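Local coordinates for mandelate racemase/muconate lactonizing enzyme, C-terminal domain protein (PDB 4DWD), which binds magnesium and probably acts as a hydro-lyase of the mandelate racemase/muconate lactonizing enzyme family, at residues 10-16 / 367-371; 27-31 / 97-102; 39-44 / 301-305; 114-120 / 311-315. One frame throughout, in Å; residues are numbered along the deposited sequence.

Contact 1. Residues 10-16 / 367-371; sequences ALSVAMG and RATEI
R367 closes on the end of strand 10-14 with its guanidinium edge. R367 NH1 meets G16 O at 2.8 Å, on a lone pair in the carbonyl plane. R367 NH2 reaches G16 O at 3.2 Å from above that plane, by a more bent bond. R367 NH1 also donates to A14 O at 3.0 Å, likewise from above the carbonyl. Chi1 of -70° puts CG anti to the carbonyl carbon, and from CG to NE the extended chain runs past A14. NE makes a salt bridge with E363. A leucine here would probably leave G16 O without either donor and E363 without its cationic mate, so the turn after the strand could shift.

Behind this grip the strands pair antiparallel. S12 and T369 exchange backbone bonds, T369 N to S12 O being 2.8 Å, and A14 N donates to R367 O at 3.0 Å. A water joins A10 N to E370 OE2 and I371 O. Side chains then pack along the ladder: V13 CG2 lies 4.0 Å from A368 CB, and L11 CD2 sits 4.1 Å from E370 CG. On the other face, A10, S12 and I371 lie under L52 of helix 49-63.

The lesson is division of labour: main-chain bonds set the register of strands 5-14 and 368-372, while one arginine ties down carbonyls at the strand's end and just past it.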
# COMPACT_ATOMS: atom_id res chain seq x y z
N ALA B 10 -3.77 10.17 47.84
CA ALA B 10 -4.64 10.52 46.71
C ALA B 10 -5.69 11.51 47.22
O ALA B 10 -6.46 11.18 48.13
CB ALA B 10 -5.30 9.27 46.15
N LEU B 11 -5.72 12.71 46.64
CA LEU B 11 -6.52 13.81 47.15
C LEU B 11 -7.47 14.39 46.10
O LEU B 11 -7.06 14.78 45.01
CB LEU B 11 -5.59 14.93 47.64
CG LEU B 11 -4.55 14.58 48.71
CD1 LEU B 11 -3.65 15.78 48.97
CD2 LEU B 11 -5.20 14.09 49.99
N SER B 12 -8.76 14.43 46.45
CA SER B 12 -9.77 15.11 45.65
C SER B 12 -9.95 16.49 46.27
O SER B 12 -10.31 16.60 47.45
CB SER B 12 -11.08 14.32 45.68
OG SER B 12 -12.15 15.05 45.09
N VAL B 13 -9.68 17.53 45.48
CA VAL B 13 -9.58 18.90 46.01
C VAL B 13 -10.56 19.86 45.33
O VAL B 13 -10.58 19.97 44.10
CB VAL B 13 -8.13 19.42 45.88
CG1 VAL B 13 -7.98 20.82 46.45
CG2 VAL B 13 -7.15 18.46 46.56
N ALA B 14 -11.36 20.55 46.14
CA ALA B 14 -12.26 21.60 45.67
C ALA B 14 -11.45 22.82 45.26
O ALA B 14 -10.65 23.33 46.05
CB ALA B 14 -13.27 21.96 46.76
N MSE B 15 -11.63 23.29 44.02
CA MSE B 15 -10.78 24.36 43.47
C MSE B 15 -11.53 25.65 43.28
O MSE B 15 -12.71 25.66 42.92
CB MSE B 15 -10.26 23.89 42.11
CG MSE B 15 -9.34 22.67 42.24
SE MSE B 15 -7.57 23.11 42.97
CE MSE B 15 -6.77 23.88 41.35
N GLY B 16 -10.83 26.76 43.53
CA GLY B 16 -11.36 28.11 43.28
C GLY B 16 -12.64 28.41 44.03
O GLY B 16 -12.86 27.90 45.13
N ARG B 367 -9.80 21.97 51.72
CA ARG B 367 -10.50 21.65 50.46
C ARG B 367 -10.30 20.20 50.00
O ARG B 367 -10.90 19.77 49.01
CB ARG B 367 -10.06 22.60 49.35
CG ARG B 367 -10.54 24.04 49.53
CD ARG B 367 -9.66 25.01 48.77
NE ARG B 367 -10.19 26.37 48.79
CZ ARG B 367 -10.99 26.88 47.86
NH1 ARG B 367 -11.36 26.16 46.81
NH2 ARG B 367 -11.42 28.13 47.98
N ALA B 368 -9.48 19.46 50.73
CA ALA B 368 -9.08 18.11 50.29
C ALA B 368 -9.86 17.00 50.97
O ALA B 368 -10.06 17.01 52.19
CB ALA B 368 -7.59 17.90 50.49
N THR B 369 -10.31 16.05 50.15
CA THR B 369 -10.86 14.80 50.64
C THR B 369 -9.88 13.71 50.24
O THR B 369 -9.58 13.56 49.05
CB THR B 369 -12.25 14.53 50.02
OG1 THR B 369 -13.17 15.54 50.44
CG2 THR B 369 -12.79 13.16 50.44
N GLU B 370 -9.37 12.97 51.21
CA GLU B 370 -8.51 11.85 50.87
C GLU B 370 -9.32 10.67 50.36
O GLU B 370 -10.35 10.31 50.94
CB GLU B 370 -7.62 11.43 52.03
CG GLU B 370 -6.50 10.50 51.54
CD GLU B 370 -5.58 9.99 52.63
OE1 GLU B 370 -5.81 10.31 53.81
OE2 GLU B 370 -4.63 9.24 52.30
N ILE B 371 -8.85 10.08 49.28
CA ILE B 371 -9.43 8.87 48.73
C ILE B 371 -8.59 7.74 49.26
O ILE B 371 -7.39 7.69 49.03
CB ILE B 371 -9.40 8.89 47.19
CG1 ILE B 371 -10.10 10.15 46.65
CG2 ILE B 371 -9.97 7.60 46.61
CD1 ILE B 371 -11.53 10.36 47.09
O HOH W 1 -4.86 8.24 49.76

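Contact 2. Residues 27-31 / 97-102; sequences FVRIT and ACDIAL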
# COMPACT_ATOMS: atom_id res chain seq x y z
N PHE B 27 -5.19 15.21 42.84
CA PHE B 27 -3.76 15.34 43.09
C PHE B 27 -3.21 14.13 43.81
O PHE B 27 -3.95 13.42 44.51
CB PHE B 27 -3.45 16.62 43.89
CG PHE B 27 -3.88 17.88 43.19
CD1 PHE B 27 -3.25 18.28 42.02
CD2 PHE B 27 -4.91 18.66 43.70
CE1 PHE B 27 -3.63 19.45 41.37
CE2 PHE B 27 -5.31 19.83 43.05
CZ PHE B 27 -4.67 20.22 41.88
N VAL B 28 -1.92 13.89 43.62
CA VAL B 28 -1.19 12.88 44.37
C VAL B 28 -0.08 13.59 45.12
O VAL B 28 0.70 14.34 44.54
CB VAL B 28 -0.63 11.77 43.44
CG1 VAL B 28 0.25 10.80 44.23
CG2 VAL B 28 -1.75 10.99 42.78
N ARG B 29 -0.03 13.38 46.44
CA ARG B 29 1.05 13.91 47.25
C ARG B 29 1.91 12.75 47.71
O ARG B 29 1.41 11.82 48.36
CB ARG B 29 0.53 14.71 48.45
CG ARG B 29 1.65 15.17 49.37
CD ARG B 29 1.20 16.17 50.43
NE ARG B 29 0.13 15.65 51.26
CZ ARG B 29 -0.70 16.42 51.96
NH1 ARG B 29 -0.57 17.74 51.92
NH2 ARG B 29 -1.66 15.88 52.70
N ILE B 30 3.19 12.78 47.34
CA ILE B 30 4.15 11.75 47.78
C ILE B 30 5.13 12.37 48.77
O ILE B 30 5.78 13.37 48.45
CB ILE B 30 4.88 11.08 46.60
CG1 ILE B 30 3.86 10.54 45.58
CG2 ILE B 30 5.80 9.96 47.09
CD1 ILE B 30 4.42 9.70 44.44
N THR B 31 5.26 11.75 49.94
CA THR B 31 6.16 12.22 50.98
C THR B 31 7.30 11.23 51.10
O THR B 31 7.06 10.02 51.18
CB THR B 31 5.43 12.38 52.32
OG1 THR B 31 4.28 13.22 52.12
CG2 THR B 31 6.35 13.02 53.37
N ALA B 97 0.12 10.90 37.28
CA ALA B 97 0.16 11.70 38.50
C ALA B 97 1.33 11.29 39.40
O ALA B 97 2.03 12.14 39.97
CB ALA B 97 -1.17 11.57 39.24
N CYS B 98 1.54 9.98 39.52
CA CYS B 98 2.64 9.48 40.36
C CYS B 98 3.99 9.83 39.75
O CYS B 98 4.91 10.18 40.48
CB CYS B 98 2.52 7.98 40.60
SG CYS B 98 1.07 7.53 41.59
N ASP B 99 4.11 9.75 38.42
CA ASP B 99 5.35 10.14 37.76
C ASP B 99 5.70 11.59 38.03
O ASP B 99 6.85 11.91 38.34
CB ASP B 99 5.22 9.93 36.25
CG ASP B 99 6.49 10.29 35.52
OD1 ASP B 99 7.40 9.44 35.44
OD2 ASP B 99 6.60 11.42 35.03
N ILE B 100 4.71 12.47 37.92
CA ILE B 100 4.96 13.90 38.11
C ILE B 100 5.42 14.15 39.57
O ILE B 100 6.38 14.89 39.82
CB ILE B 100 3.72 14.73 37.75
CG1 ILE B 100 3.42 14.66 36.24
CG2 ILE B 100 3.94 16.20 38.14
CD1 ILE B 100 2.01 15.11 35.89
N ALA B 101 4.75 13.50 40.52
CA ALA B 101 5.11 13.65 41.93
C ALA B 101 6.54 13.16 42.21
O ALA B 101 7.27 13.81 42.99
CB ALA B 101 4.10 12.94 42.82
N LEU B 102 6.94 12.05 41.60
CA LEU B 102 8.29 11.52 41.80
C LEU B 102 9.34 12.41 41.17
O LEU B 102 10.43 12.55 41.73
CB LEU B 102 8.41 10.06 41.32
CG LEU B 102 7.61 9.07 42.17
CD1 LEU B 102 7.67 7.66 41.60
CD2 LEU B 102 8.05 9.07 43.64
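I30 CD1 lies 4.0 Å from C98 O, the carbonyl oxygen that takes the helix bond from L102 N at 3.0 Å. The isoleucine thus meets a backbone polar atom whose need is already met by the helix, and the side chains that meet across the contact are apolar.

Two strand residues do the work. I30 has CG1 beside its backbone N (chi1 -53°) and CD1 extended beyond it, which carries the end of the chain onto the helix. There I30 CD1 touches A101 CB at 3.6 Å and, crossing the leucine at a slant, L102 CD2 at 3.8 Å. Two residues earlier, V28 points the same way and divides its branches: V28 CG2 presses on A97 CB at 3.6 Å, while CG1 reaches C98 SG more distantly, at 4.3 Å. The strand and helix axes come within 8.1 Å, inclined at 41°, a close approach made possible by the small side chains of A97 and A101, one helical turn apart.

The alternating strand side chains thus fit against a helical ridge of alanines, and V8 and I5 of strand 5-14 extend the same apolar layer. This is how the sheet of the N-terminal domain packs on helix 90-110. With the helix bonded within itself and the strand to its sheet neighbours, the buried joint depends on shape and exclusion of water rather than on directed bonds.

Contact 3. Residues 39-44 / 301-305; sequences WGEASP and QPGVG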
# COMPACT_ATOMS: atom_id res chain seq x y z
N TRP B 39 4.48 16.72 44.31
CA TRP B 39 3.10 16.87 43.86
C TRP B 39 2.89 16.38 42.45
O TRP B 39 3.64 16.74 41.54
CB TRP B 39 2.70 18.34 43.93
CG TRP B 39 2.41 18.75 45.35
CD1 TRP B 39 3.23 19.44 46.23
CD2 TRP B 39 1.18 18.49 46.09
NE1 TRP B 39 2.60 19.62 47.43
CE2 TRP B 39 1.36 19.07 47.41
CE3 TRP B 39 -0.02 17.84 45.79
CZ2 TRP B 39 0.37 19.01 48.39
CZ3 TRP B 39 -1.01 17.77 46.78
CH2 TRP B 39 -0.81 18.35 48.05
N GLY B 40 1.83 15.60 42.26
CA GLY B 40 1.42 15.15 40.92
C GLY B 40 -0.06 15.41 40.71
O GLY B 40 -0.79 15.76 41.65
N GLU B 41 -0.51 15.26 39.47
CA GLU B 41 -1.91 15.53 39.13
C GLU B 41 -2.40 14.52 38.11
O GLU B 41 -1.65 14.16 37.19
CB GLU B 41 -2.07 16.95 38.59
CG GLU B 41 -3.51 17.28 38.25
CD GLU B 41 -3.79 18.76 38.05
OE1 GLU B 41 -2.86 19.59 37.99
OE2 GLU B 41 -4.99 19.09 37.95
N ALA B 42 -3.63 14.04 38.30
CA ALA B 42 -4.33 13.19 37.32
C ALA B 42 -5.43 14.00 36.66
O ALA B 42 -6.09 14.80 37.33
CB ALA B 42 -4.94 11.97 38.00
N SER B 43 -5.67 13.78 35.37
CA SER B 43 -6.73 14.49 34.66
C SER B 43 -8.05 14.29 35.41
O SER B 43 -8.45 13.14 35.64
CB SER B 43 -6.84 13.96 33.23
OG SER B 43 -7.71 14.77 32.45
N PRO B 44 -8.73 15.39 35.79
CA PRO B 44 -9.88 15.27 36.69
C PRO B 44 -11.19 14.98 35.94
O PRO B 44 -12.20 15.71 36.08
CB PRO B 44 -9.92 16.64 37.36
CG PRO B 44 -9.42 17.58 36.32
CD PRO B 44 -8.35 16.80 35.56
N GLN B 301 -5.20 22.28 32.97
CA GLN B 301 -5.16 22.53 34.42
C GLN B 301 -4.15 23.62 34.80
O GLN B 301 -3.06 23.66 34.22
CB GLN B 301 -4.87 21.23 35.18
CG GLN B 301 -5.81 20.07 34.84
CD GLN B 301 -7.28 20.43 35.02
OE1 GLN B 301 -7.67 21.07 36.01
NE2 GLN B 301 -8.11 20.03 34.08
N PRO B 302 -4.49 24.49 35.77
CA PRO B 302 -3.65 25.68 36.02
C PRO B 302 -2.51 25.49 37.01
O PRO B 302 -1.66 26.37 37.14
CB PRO B 302 -4.65 26.68 36.60
CG PRO B 302 -5.66 25.83 37.30
CD PRO B 302 -5.80 24.60 36.43
N GLY B 303 -2.49 24.36 37.71
CA GLY B 303 -1.51 24.14 38.78
C GLY B 303 -0.44 23.13 38.43
O GLY B 303 0.42 23.37 37.58
N VAL B 304 -0.48 21.99 39.11
CA VAL B 304 0.55 20.94 38.94
C VAL B 304 0.74 20.53 37.47
O VAL B 304 1.87 20.49 36.98
CB VAL B 304 0.28 19.72 39.85
CG1 VAL B 304 1.27 18.58 39.60
CG2 VAL B 304 0.34 20.13 41.31
N GLY B 305 -0.35 20.25 36.77
CA GLY B 305 -0.25 19.82 35.37
C GLY B 305 0.39 20.88 34.48
O GLY B 305 1.17 20.58 33.59
O HOH W 2 -3.83 22.08 38.70
O HOH W 3 -6.44 21.22 38.40
O HOH W 4 -7.18 17.45 32.16
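E41 brings its carboxylate to the start of helix 304-314, where E41 OE1 accepts from G305 N at 2.9 Å. The amide arrives on the anti side of the oxygen, 26° out of the carboxylate plane. Water 2 also donates to OE1, and it takes a weak bond from G303 N, at the N-cap position. The other oxygen, E41 OE2, works through water 3, which lies 2.6 Å from it and donates to Q301 OE1 as well. That amide oxygen has a further donor, R331 NH2.

What places the carboxylate is an extended side chain: CG stands anti to the backbone N (chi1 -179°) and the rest runs straight on toward the helix. V304 packs alongside, its CB 3.8 Å from E41 CB. V304 CG1 rests 3.6 Å from W39 O, and V304 CG2 meets W39 CB at 4.0 Å. The bent chain of Q301 lays CG 3.4 Å from E41 OE2, crossing the glutamate at about a right angle, and turns its amide to P44, whose CD is 3.6 Å from Q301 NE2. F27 of strand 24-32 and V273 also pack on E41. A valine in place of E41 is likely to leave G305 N without its acceptor and both waters short of a partner, weakening the tie between strand and helix.

Here a carboxylate from a distant strand accepts from a first-turn amide of helix 304-314 and meets the N-cap amide through water. It joins the N-terminal capping domain to the barrel domain, the two-domain plan of the enolase superfamily.

Contact 4. Residues 114-120 / 311-315; sequences IYKLLGG and HVLST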
# COMPACT_ATOMS: atom_id res chain seq x y z
N ILE B 114 13.25 20.70 37.33
CA ILE B 114 13.08 19.56 36.45
C ILE B 114 13.69 19.79 35.06
O ILE B 114 14.36 18.90 34.54
CB ILE B 114 11.61 19.11 36.40
CG1 ILE B 114 11.27 18.43 37.73
CG2 ILE B 114 11.34 18.17 35.24
CD1 ILE B 114 9.79 18.33 38.01
N TYR B 115 13.54 20.98 34.47
CA TYR B 115 14.09 21.20 33.13
C TYR B 115 15.61 21.05 33.06
O TYR B 115 16.15 20.67 32.02
CB TYR B 115 13.65 22.54 32.53
CG TYR B 115 14.21 23.78 33.20
CD1 TYR B 115 15.48 24.28 32.85
CD2 TYR B 115 13.47 24.49 34.14
CE1 TYR B 115 15.99 25.43 33.45
CE2 TYR B 115 13.97 25.64 34.74
CZ TYR B 115 15.22 26.10 34.40
OH TYR B 115 15.70 27.23 35.01
N LYS B 116 16.30 21.36 34.16
CA LYS B 116 17.75 21.17 34.21
C LYS B 116 18.05 19.68 34.17
O LYS B 116 18.91 19.24 33.40
CB LYS B 116 18.35 21.84 35.45
CG LYS B 116 18.50 23.35 35.30
CD LYS B 116 19.72 23.68 34.47
CE LYS B 116 19.84 25.17 34.20
NZ LYS B 116 21.05 25.47 33.40
N LEU B 117 17.30 18.90 34.95
CA LEU B 117 17.45 17.44 34.95
C LEU B 117 17.13 16.80 33.60
O LEU B 117 17.71 15.77 33.25
CB LEU B 117 16.63 16.80 36.07
CG LEU B 117 17.07 17.23 37.48
CD1 LEU B 117 16.14 16.63 38.52
CD2 LEU B 117 18.52 16.88 37.81
N LEU B 118 16.22 17.42 32.85
CA LEU B 118 15.85 16.94 31.51
C LEU B 118 16.80 17.35 30.39
O LEU B 118 16.53 17.09 29.22
CB LEU B 118 14.44 17.40 31.16
CG LEU B 118 13.33 16.84 32.04
CD1 LEU B 118 12.02 17.53 31.69
CD2 LEU B 118 13.17 15.34 31.87
N GLY B 119 17.89 18.02 30.75
CA GLY B 119 18.96 18.34 29.81
C GLY B 119 19.03 19.78 29.35
O GLY B 119 19.77 20.10 28.42
N GLY B 120 18.24 20.66 29.98
CA GLY B 120 18.29 22.09 29.70
C GLY B 120 17.05 22.62 29.01
O GLY B 120 16.31 21.89 28.34
N HIS B 311 7.76 22.54 32.14
CA HIS B 311 9.11 21.97 32.23
C HIS B 311 9.43 21.16 30.99
O HIS B 311 10.50 21.29 30.41
CB HIS B 311 9.29 21.12 33.49
CG HIS B 311 9.56 21.94 34.73
ND1 HIS B 311 10.81 22.30 35.09
CD2 HIS B 311 8.70 22.45 35.70
CE1 HIS B 311 10.76 23.02 36.24
NE2 HIS B 311 9.47 23.11 36.61
N VAL B 312 8.50 20.30 30.58
CA VAL B 312 8.73 19.50 29.37
C VAL B 312 8.84 20.38 28.13
O VAL B 312 9.74 20.21 27.33
CB VAL B 312 7.64 18.41 29.20
CG1 VAL B 312 7.65 17.82 27.79
CG2 VAL B 312 7.82 17.32 30.24
N LEU B 313 7.92 21.33 27.97
CA LEU B 313 7.96 22.17 26.76
C LEU B 313 9.18 23.09 26.65
O LEU B 313 9.60 23.45 25.55
CB LEU B 313 6.65 22.93 26.57
CG LEU B 313 5.52 21.99 26.15
CD1 LEU B 313 4.17 22.68 26.22
CD2 LEU B 313 5.76 21.42 24.75
N SER B 314 9.77 23.44 27.80
CA SER B 314 11.00 24.23 27.78
C SER B 314 12.13 23.48 27.08
O SER B 314 13.06 24.13 26.56
CB SER B 314 11.41 24.65 29.20
OG SER B 314 12.00 23.57 29.92
N THR B 315 12.04 22.15 27.05
CA THR B 315 13.09 21.28 26.47
C THR B 315 12.88 20.99 24.98
O THR B 315 13.75 20.38 24.36
CB THR B 315 13.21 19.91 27.19
OG1 THR B 315 12.14 19.04 26.79
CG2 THR B 315 13.25 20.06 28.71
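H311 comes first and meets both I114 and Y115. H311 ND1 accepts a weak, bent bond (133°) from Y115 N at 3.1 Å, near the ring plane, while NE2 is bonded to L355 O. Over one face of the imidazole sits I114 CB, 3.9 Å from the H311 ring centroid in a CH-pi contact. The Y115 ring meets the imidazole rim to rim, with CD2 3.7 Å from H311 CE1. V312 adds a loose touch, its CG2 4.4 Å from L118 CD1. S314 turns its OG back to H311 O at 2.8 Å, its chi1 of 76° setting the oxygen between backbone N and carbonyl carbon; the same OG lies 3.3 Å from Y115 CB. T315 likewise sends OG1 back, to V312 O, and the same rotation turns CG2 to the other segment. T315 CG2 lies 3.8 Å from L118 CB and 3.6 Å from G120 O, beyond the Schellman motif that ends helix 114-117 at G119.

On that short helix, K116 forms salt bridges with E67 and D70 of the second subunit. Helix 277-291 flanks the joint, with I278 against I114 and L118 and M282 against V312 and T315, while W103 of helix 90-110 backs I114 and L118.

How the contacts relate
From the N terminus, strand 5-14 opens the longest loop, and contact 1 closes it only when the chain returns near its C terminus; the other three contacts lie within that span. Contact 2 joins strand 24-32 to helix 90-110, a local closure inside the N-terminal domain. Contact 3 starts between those two segments and ends far downstream, so it crosses contact 2. Contact 4 opens after contact 2 has closed, and crosses contact 3, sharing helix 304-314 with it. Contacts 1, 2 and 3 touch one another and share one sheet, in which strand 24-32 lies between 5-14 and 37-42, whereas contact 4 stands apart, about 5 Å from contact 2 between nearest atoms. Contacts 3 and 4 tie the N-terminal domain to the barrel.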